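Local structure of computational Design of Enzyme (Synthetic construct, 3TP4) at residues 167-172 with 214-219; 240-245 with 277-282. The protein is a computationally designed enzyme on a glycosidase-like TIM-barrel scaffold, probably meant to carry a catalytic triad with an activated serine. All coordinates share one frame; numbering follows the deposited sequence.

Contact 1 (167-172 with 214-219)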
ATOM      1  N   PRO A 167      -1.612 -14.738  -3.223  1.00 30.20           N
ATOM      2  CA  PRO A 167      -1.012 -13.405  -3.374  1.00 30.60           C
ATOM      3  C   PRO A 167      -1.833 -12.335  -2.666  1.00 28.73           C
ATOM      4  O   PRO A 167      -3.060 -12.427  -2.601  1.00 32.84           O
ATOM      5  CB  PRO A 167      -1.007 -13.187  -4.893  1.00 25.40           C
ATOM      6  CG  PRO A 167      -1.039 -14.587  -5.468  1.00 32.30           C
ATOM      7  CD  PRO A 167      -1.912 -15.363  -4.523  1.00 30.71           C
ATOM      8  N   ILE A 168      -1.144 -11.338  -2.122  1.00 30.63           N
ATOM      9  CA  ILE A 168      -1.773 -10.266  -1.369  1.00 25.49           C
ATOM     10  C   ILE A 168      -1.191  -8.927  -1.816  1.00 27.78           C
ATOM     11  O   ILE A 168       0.029  -8.774  -1.918  1.00 27.84           O
ATOM     12  CB  ILE A 168      -1.532 -10.438   0.153  1.00 27.77           C
ATOM     13  CG1 ILE A 168      -2.320 -11.634   0.688  1.00 31.30           C
ATOM     14  CG2 ILE A 168      -1.953  -9.190   0.918  1.00 24.85           C
ATOM     15  CD1 ILE A 168      -1.956 -11.993   2.113  1.00 36.86           C
ATOM     16  N   VAL A 169      -2.059  -7.973  -2.117  1.00 24.43           N
ATOM     17  CA  VAL A 169      -1.608  -6.619  -2.412  1.00 25.09           C
ATOM     18  C   VAL A 169      -1.491  -5.899  -1.082  1.00 28.80           C
ATOM     19  O   VAL A 169      -2.504  -5.558  -0.455  1.00 23.89           O
ATOM     20  CB  VAL A 169      -2.605  -5.887  -3.326  1.00 24.01           C
ATOM     21  CG1 VAL A 169      -2.101  -4.481  -3.642  1.00 21.65           C
ATOM     22  CG2 VAL A 169      -2.825  -6.690  -4.599  1.00 23.27           C
ATOM     23  N   PHE A 170      -0.256  -5.727  -0.626  1.00 26.23           N
ATOM     24  CA  PHE A 170       0.015  -5.175   0.698  1.00 28.27           C
ATOM     25  C   PHE A 170       0.339  -3.700   0.581  1.00 24.75           C
ATOM     26  O   PHE A 170       1.227  -3.324  -0.177  1.00 25.61           O
ATOM     27  CB  PHE A 170       1.207  -5.898   1.344  1.00 23.01           C
ATOM     28  CG  PHE A 170       1.595  -5.338   2.670  1.00 25.44           C
ATOM     29  CD1 PHE A 170       0.673  -5.281   3.709  1.00 27.73           C
ATOM     30  CD2 PHE A 170       2.884  -4.869   2.889  1.00 24.73           C
ATOM     31  CE1 PHE A 170       1.027  -4.768   4.940  1.00 27.83           C
ATOM     32  CE2 PHE A 170       3.245  -4.355   4.121  1.00 27.08           C
ATOM     33  CZ  PHE A 170       2.321  -4.302   5.146  1.00 26.05           C
ATOM     34  N   ARG A 171      -0.384  -2.873   1.329  1.00 20.04           N
ATOM     35  CA  ARG A 171      -0.223  -1.430   1.272  1.00 22.07           C
ATOM     36  C   ARG A 171       0.253  -0.902   2.617  1.00 24.60           C
ATOM     37  O   ARG A 171      -0.560  -0.610   3.502  1.00 26.29           O
ATOM     38  CB  ARG A 171      -1.546  -0.756   0.910  1.00 25.36           C
ATOM     39  CG  ARG A 171      -1.438   0.756   0.839  1.00 29.89           C
ATOM     40  CD  ARG A 171      -2.774   1.404   0.495  1.00 25.29           C
ATOM     41  NE  ARG A 171      -2.610   2.841   0.295  1.00 21.48           N
ATOM     42  CZ  ARG A 171      -3.601   3.679   0.014  1.00 23.45           C
ATOM     43  NH1 ARG A 171      -4.850   3.225  -0.118  1.00 21.75           N
ATOM     44  NH2 ARG A 171      -3.336   4.969  -0.137  1.00 21.38           N
ATOM     45  N   PRO A 172       1.575  -0.761   2.774  1.00 26.65           N
ATOM     46  CA  PRO A 172       2.119  -0.383   4.088  1.00 31.44           C
ATOM     47  C   PRO A 172       2.134   1.127   4.371  1.00 30.00           C
ATOM     48  O   PRO A 172       2.757   1.896   3.638  1.00 27.91           O
ATOM     49  CB  PRO A 172       3.548  -0.937   4.042  1.00 28.95           C
ATOM     50  CG  PRO A 172       3.911  -0.929   2.599  1.00 22.47           C
ATOM     51  CD  PRO A 172       2.628  -1.141   1.811  1.00 21.87           C
ATOM     52  N   LEU A 214       2.488  -8.193  -3.281  1.00 22.75           N
ATOM     53  CA  LEU A 214       2.685  -7.090  -4.211  1.00 24.22           C
ATOM     54  C   LEU A 214       2.577  -5.835  -3.348  1.00 25.44           C
ATOM     55  O   LEU A 214       1.810  -5.808  -2.390  1.00 26.27           O
ATOM     56  CB  LEU A 214       1.604  -7.088  -5.294  1.00 22.19           C
ATOM     57  CG  LEU A 214       1.593  -8.321  -6.203  1.00 23.01           C
ATOM     58  CD1 LEU A 214       0.460  -8.263  -7.239  1.00 23.14           C
ATOM     59  CD2 LEU A 214       2.962  -8.495  -6.901  1.00 20.20           C
ATOM     60  N   TYR A 215       3.357  -4.810  -3.663  1.00 25.50           N
ATOM     61  CA  TYR A 215       3.462  -3.655  -2.779  1.00 23.94           C
ATOM     62  C   TYR A 215       2.746  -2.441  -3.338  1.00 28.02           C
ATOM     63  O   TYR A 215       3.061  -1.972  -4.423  1.00 24.15           O
ATOM     64  CB  TYR A 215       4.933  -3.351  -2.464  1.00 21.25           C
ATOM     65  CG  TYR A 215       5.543  -4.415  -1.581  1.00 21.50           C
ATOM     66  CD1 TYR A 215       6.201  -5.516  -2.135  1.00 23.22           C
ATOM     67  CD2 TYR A 215       5.425  -4.343  -0.203  1.00 25.65           C
ATOM     68  CE1 TYR A 215       6.747  -6.500  -1.334  1.00 24.43           C
ATOM     69  CE2 TYR A 215       5.963  -5.326   0.610  1.00 27.64           C
ATOM     70  CZ  TYR A 215       6.623  -6.395   0.038  1.00 27.35           C
ATOM     71  OH  TYR A 215       7.150  -7.364   0.853  1.00 25.34           O
ATOM     72  N   ALA A 216       1.766  -1.947  -2.590  1.00 25.43           N
ATOM     73  CA  ALA A 216       0.983  -0.799  -3.028  1.00 25.02           C
ATOM     74  C   ALA A 216       1.352   0.454  -2.240  1.00 26.24           C
ATOM     75  O   ALA A 216       1.703   0.386  -1.061  1.00 25.80           O
ATOM     76  CB  ALA A 216      -0.521  -1.093  -2.905  1.00 25.85           C
ATOM     77  N   TRP A 217       1.274   1.593  -2.919  1.00 24.11           N
ATOM     78  CA  TRP A 217       1.499   2.903  -2.323  1.00 25.02           C
ATOM     79  C   TRP A 217       0.543   3.886  -2.980  1.00 24.64           C
ATOM     80  O   TRP A 217       0.490   3.977  -4.202  1.00 22.14           O
ATOM     81  CB  TRP A 217       2.935   3.364  -2.578  1.00 20.45           C
ATOM     82  CG  TRP A 217       3.170   4.855  -2.392  1.00 24.77           C
ATOM     83  CD1 TRP A 217       3.457   5.508  -1.213  1.00 21.27           C
ATOM     84  CD2 TRP A 217       3.164   5.862  -3.418  1.00 25.25           C
ATOM     85  NE1 TRP A 217       3.640   6.867  -1.458  1.00 22.71           N
ATOM     86  CE2 TRP A 217       3.454   7.102  -2.798  1.00 22.32           C
ATOM     87  CE3 TRP A 217       2.935   5.838  -4.802  1.00 26.60           C
ATOM     88  CZ2 TRP A 217       3.526   8.295  -3.519  1.00 21.82           C
ATOM     89  CZ3 TRP A 217       3.001   7.018  -5.508  1.00 28.64           C
ATOM     90  CH2 TRP A 217       3.297   8.235  -4.868  1.00 20.88           C
ATOM     91  N   GLY A 218      -0.217   4.609  -2.170  1.00 19.12           N
ATOM     92  CA  GLY A 218      -1.048   5.697  -2.670  1.00 22.92           C
ATOM     93  C   GLY A 218      -0.941   6.854  -1.697  1.00 23.13           C
ATOM     94  O   GLY A 218      -1.140   6.663  -0.497  1.00 24.36           O
ATOM     95  N   PRO A 219      -0.609   8.059  -2.195  1.00 23.38           N
ATOM     96  CA  PRO A 219      -0.282   9.147  -1.271  1.00 25.99           C
ATOM     97  C   PRO A 219      -1.493   9.977  -0.841  1.00 28.38           C
ATOM     98  O   PRO A 219      -1.325  10.914  -0.063  1.00 26.66           O
ATOM     99  CB  PRO A 219       0.687  10.003  -2.085  1.00 21.18           C
ATOM    100  CG  PRO A 219       0.205   9.844  -3.487  1.00 26.17           C
ATOM    101  CD  PRO A 219      -0.290   8.406  -3.590  1.00 22.64           C
TER
HETATM  102  O   HOH W   1      -0.001   4.175   0.667  1.00 23.44           O
HETATM  103  O   HOH W   2       1.612   2.191   1.058  1.00 24.92           O
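Backbone bonds lace strand 168-172 to strand 214-217, and F170 bonds through its N and O to the residues flanking Y215: F170 N donates to L214 O at 2.7 Å, and A216 N donates to F170 O at 2.8 Å. One step earlier, L214 N reaches I168 O at 2.9 Å. This is the parallel ladder of neighbouring strands in a TIM barrel, where helix 190-207 covers the outer side and alternate residues turn to the inside.

Apolar contacts divide accordingly. V169 and L214 share the inner face, where the small A216 lets its CB settle 3.8 Å from V169 CG1. F170 and Y215 share the outer face, packed against L204 of the helix. There the two side chains cross at a slant with their ring planes nearly perpendicular, and Y215 CE2 comes to the edge of the F170 ring, 3.9 Å from F170 CD2, while the N of P172 lies over the ring centre.

Side-chain and water-mediated polar contacts gather at the C-terminal end. R171 is fully extended, its chi1 of 180° carrying CG away from the backbone N, and reaches far enough to set NH2 2.8 Å from G218 O. That oxygen lies in the guanidinium plane, yet the donor stands above the carbonyl plane, and the same NH2 forms a salt bridge to D246. Glycine suits position 218 because a side chain would strike the guanidinium. One water accepts from both R171 NE and G218 N, and a second donates to P172 O and A216 O, carrying the strand pairing past proline, which has no N-H to give.

Contact 2 (240-245 with 277-282); sequences VDVLGL and VSAFTR
The hydroxyl OG1 of T281 is held by two partners, accepting the backbone N of L245 at 2.9 Å and hydrogen-bonding to the carboxylate of D246. The torsion chi1 of 42° puts OG1 between its own N and carbonyl carbon, turned to segment 240-245, while the methyl CG2 lies over G244 CA. Glycine fits at 244 because a CB there would fall only 2.5 Å from T281 OG1. A valine here in place of the threonine would probably leave L245 N without its acceptor and D246 without one of its partners, so that the carboxylate could turn more easily.

Beyond the threonine, R282 N donates to L245 O at 3.1 Å in a nearly straight bond (174°). The same carbonyl oxygen meets the edge of the F280 ring, close to its plane, 3.4 Å from CD1. F280 is the centre of an inverse gamma turn, which interrupts the regular pairing between the two bonded regions. Its ring and the L245 side chain lie near each other against helix 254-274, touching L260 and L264 respectively, a greasy setting suited to both.

Earlier along the two segments the pairing is regular. L243 N donates to V277 O at 2.8 Å, and A279 N to L243 O at 2.9 Å, while V277 N reaches D241 O over a longer bond. V242 shares a face with V277, and its CG1 also touches A279 CB at 4.1 Å; branched and small residues fill this layer beside Y318. On the other face, L243 and S278 pack on helix 254-274, the connection that makes strands 242-249 and 277-278 a parallel beta-alpha-beta unit of the TIM barrel.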
ATOM      1  N   VAL A 240       7.775  -0.166  -5.234  1.00 24.11           N
ATOM      2  CA  VAL A 240       6.326  -0.090  -5.430  1.00 24.37           C
ATOM      3  C   VAL A 240       5.884  -0.870  -6.677  1.00 28.01           C
ATOM      4  O   VAL A 240       6.461  -0.685  -7.752  1.00 28.50           O
ATOM      5  CB  VAL A 240       5.880   1.378  -5.609  1.00 24.89           C
ATOM      6  CG1 VAL A 240       4.376   1.455  -5.893  1.00 25.26           C
ATOM      7  CG2 VAL A 240       6.244   2.209  -4.368  1.00 27.11           C
ATOM      8  N   ASP A 241       4.879  -1.736  -6.531  1.00 23.76           N
ATOM      9  CA  ASP A 241       4.277  -2.433  -7.678  1.00 23.31           C
ATOM     10  C   ASP A 241       3.008  -1.734  -8.192  1.00 25.35           C
ATOM     11  O   ASP A 241       2.743  -1.713  -9.398  1.00 24.79           O
ATOM     12  CB  ASP A 241       3.886  -3.868  -7.305  1.00 19.78           C
ATOM     13  CG  ASP A 241       5.084  -4.757  -6.993  1.00 25.66           C
ATOM     14  OD1 ASP A 241       6.010  -4.854  -7.839  1.00 30.18           O
ATOM     15  OD2 ASP A 241       5.081  -5.367  -5.896  1.00 24.44           O
ATOM     16  N   VAL A 242       2.224  -1.185  -7.268  1.00 20.26           N
ATOM     17  CA  VAL A 242       0.899  -0.614  -7.575  1.00 21.64           C
ATOM     18  C   VAL A 242       0.805   0.826  -7.071  1.00 26.54           C
ATOM     19  O   VAL A 242       1.013   1.086  -5.884  1.00 22.83           O
ATOM     20  CB  VAL A 242      -0.248  -1.419  -6.896  1.00 24.45           C
ATOM     21  CG1 VAL A 242      -1.610  -0.729  -7.097  1.00 25.72           C
ATOM     22  CG2 VAL A 242      -0.299  -2.864  -7.415  1.00 24.24           C
ATOM     23  N   LEU A 243       0.472   1.747  -7.974  1.00 20.35           N
ATOM     24  CA  LEU A 243       0.359   3.159  -7.644  1.00 23.65           C
ATOM     25  C   LEU A 243      -1.101   3.499  -7.428  1.00 22.62           C
ATOM     26  O   LEU A 243      -1.944   3.198  -8.287  1.00 22.08           O
ATOM     27  CB  LEU A 243       0.903   4.014  -8.789  1.00 23.11           C
ATOM     28  CG  LEU A 243       2.327   3.694  -9.239  1.00 35.15           C
ATOM     29  CD1 LEU A 243       2.635   4.403 -10.544  1.00 40.85           C
ATOM     30  CD2 LEU A 243       3.304   4.108  -8.177  1.00 38.84           C
ATOM     31  N   GLY A 244      -1.400   4.143  -6.306  1.00 23.93           N
ATOM     32  CA  GLY A 244      -2.781   4.358  -5.906  1.00 18.54           C
ATOM     33  C   GLY A 244      -3.268   5.799  -5.863  1.00 22.49           C
ATOM     34  O   GLY A 244      -2.556   6.729  -6.235  1.00 23.16           O
ATOM     35  N   LEU A 245      -4.503   5.961  -5.398  1.00 25.64           N
ATOM     36  CA  LEU A 245      -5.168   7.254  -5.312  1.00 23.87           C
ATOM     37  C   LEU A 245      -6.378   7.062  -4.422  1.00 27.93           C
ATOM     38  O   LEU A 245      -7.156   6.122  -4.624  1.00 25.93           O
ATOM     39  CB  LEU A 245      -5.664   7.708  -6.689  1.00 20.28           C
ATOM     40  CG  LEU A 245      -6.267   9.114  -6.730  1.00 24.24           C
ATOM     41  CD1 LEU A 245      -5.140  10.163  -6.766  1.00 23.76           C
ATOM     42  CD2 LEU A 245      -7.186   9.279  -7.954  1.00 22.68           C
ATOM     43  N   VAL A 277       1.527  -0.983 -12.362  1.00 27.00           N
ATOM     44  CA  VAL A 277       0.069  -0.993 -12.313  1.00 24.70           C
ATOM     45  C   VAL A 277      -0.430   0.217 -11.535  1.00 25.80           C
ATOM     46  O   VAL A 277       0.150   0.576 -10.515  1.00 25.28           O
ATOM     47  CB  VAL A 277      -0.435  -2.265 -11.596  1.00 23.60           C
ATOM     48  CG1 VAL A 277      -1.928  -2.130 -11.218  1.00 22.74           C
ATOM     49  CG2 VAL A 277      -0.181  -3.500 -12.456  1.00 29.45           C
ATOM     50  N   SER A 278      -1.487   0.860 -12.021  1.00 25.68           N
ATOM     51  CA  SER A 278      -2.148   1.892 -11.233  1.00 18.12           C
ATOM     52  C   SER A 278      -3.542   1.416 -10.859  1.00 21.28           C
ATOM     53  O   SER A 278      -4.154   0.624 -11.587  1.00 25.05           O
ATOM     54  CB  SER A 278      -2.239   3.204 -12.010  1.00 19.31           C
ATOM     55  OG  SER A 278      -2.968   3.019 -13.219  1.00 22.84           O
ATOM     56  N   ALA A 279      -4.053   1.904  -9.730  1.00 21.85           N
ATOM     57  CA  ALA A 279      -5.388   1.516  -9.274  1.00 24.15           C
ATOM     58  C   ALA A 279      -6.012   2.666  -8.500  1.00 24.40           C
ATOM     59  O   ALA A 279      -5.301   3.458  -7.884  1.00 25.59           O
ATOM     60  CB  ALA A 279      -5.314   0.274  -8.399  1.00 21.95           C
ATOM     61  N   PHE A 280      -7.334   2.770  -8.554  1.00 18.92           N
ATOM     62  CA  PHE A 280      -8.080   3.765  -7.775  1.00 22.40           C
ATOM     63  C   PHE A 280      -8.276   3.174  -6.364  1.00 21.59           C
ATOM     64  O   PHE A 280      -9.369   2.736  -6.000  1.00 25.96           O
ATOM     65  CB  PHE A 280      -9.426   4.032  -8.475  1.00 22.49           C
ATOM     66  CG  PHE A 280     -10.211   5.214  -7.929  1.00 25.81           C
ATOM     67  CD1 PHE A 280      -9.758   5.952  -6.837  1.00 22.47           C
ATOM     68  CD2 PHE A 280     -11.431   5.564  -8.512  1.00 20.55           C
ATOM     69  CE1 PHE A 280     -10.516   7.036  -6.332  1.00 24.77           C
ATOM     70  CE2 PHE A 280     -12.193   6.632  -8.023  1.00 24.96           C
ATOM     71  CZ  PHE A 280     -11.741   7.371  -6.939  1.00 22.38           C
ATOM     72  N   THR A 281      -7.203   3.152  -5.579  1.00 23.17           N
ATOM     73  CA  THR A 281      -7.162   2.332  -4.365  1.00 21.70           C
ATOM     74  C   THR A 281      -8.313   2.572  -3.403  1.00 24.67           C
ATOM     75  O   THR A 281      -8.817   1.633  -2.795  1.00 25.42           O
ATOM     76  CB  THR A 281      -5.799   2.440  -3.619  1.00 23.40           C
ATOM     77  OG1 THR A 281      -5.354   3.807  -3.592  1.00 21.83           O
ATOM     78  CG2 THR A 281      -4.760   1.568  -4.317  1.00 22.81           C
ATOM     79  N   ARG A 282      -8.730   3.820  -3.253  1.00 21.61           N
ATOM     80  CA  ARG A 282      -9.854   4.104  -2.378  1.00 23.50           C
ATOM     81  C   ARG A 282     -10.804   5.119  -2.978  1.00 23.11           C
ATOM     82  O   ARG A 282     -10.387   6.193  -3.430  1.00 22.58           O
ATOM     83  CB  ARG A 282      -9.358   4.594  -1.016  1.00 21.82           C
ATOM     84  CG  ARG A 282      -8.607   3.551  -0.228  1.00 24.90           C
ATOM     85  CD  ARG A 282      -8.245   4.097   1.151  1.00 32.15           C
ATOM     86  NE  ARG A 282      -9.369   4.008   2.087  1.00 38.42           N
ATOM     87  CZ  ARG A 282      -9.282   4.334   3.376  1.00 45.19           C
ATOM     88  NH1 ARG A 282      -8.131   4.782   3.874  1.00 45.79           N
ATOM     89  NH2 ARG A 282     -10.335   4.213   4.168  1.00 40.47           N
TER

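Contacts 1 and 2 lie side by side in one curved parallel sheet, their centres about 8 Å apart, because strand 213-217 of contact 1 neighbours strand 242-249 of contact 2. Two probable backbone hydrogen bonds sew them together, Y215 O with D241 N and W217 O with G244 N, each 2.8 Å long. Their C-terminal ends also converge: R171 NH1 packs 3.6 Å from T281 OG1, and D246 serves both residues, so the arginine of contact 1 and the threonine of contact 2 share a carboxylate. The side chains of R171 and R282 come close to, but make no contact with, S70, H37 and E320, whose geometry is consistent with the designed catalytic triad.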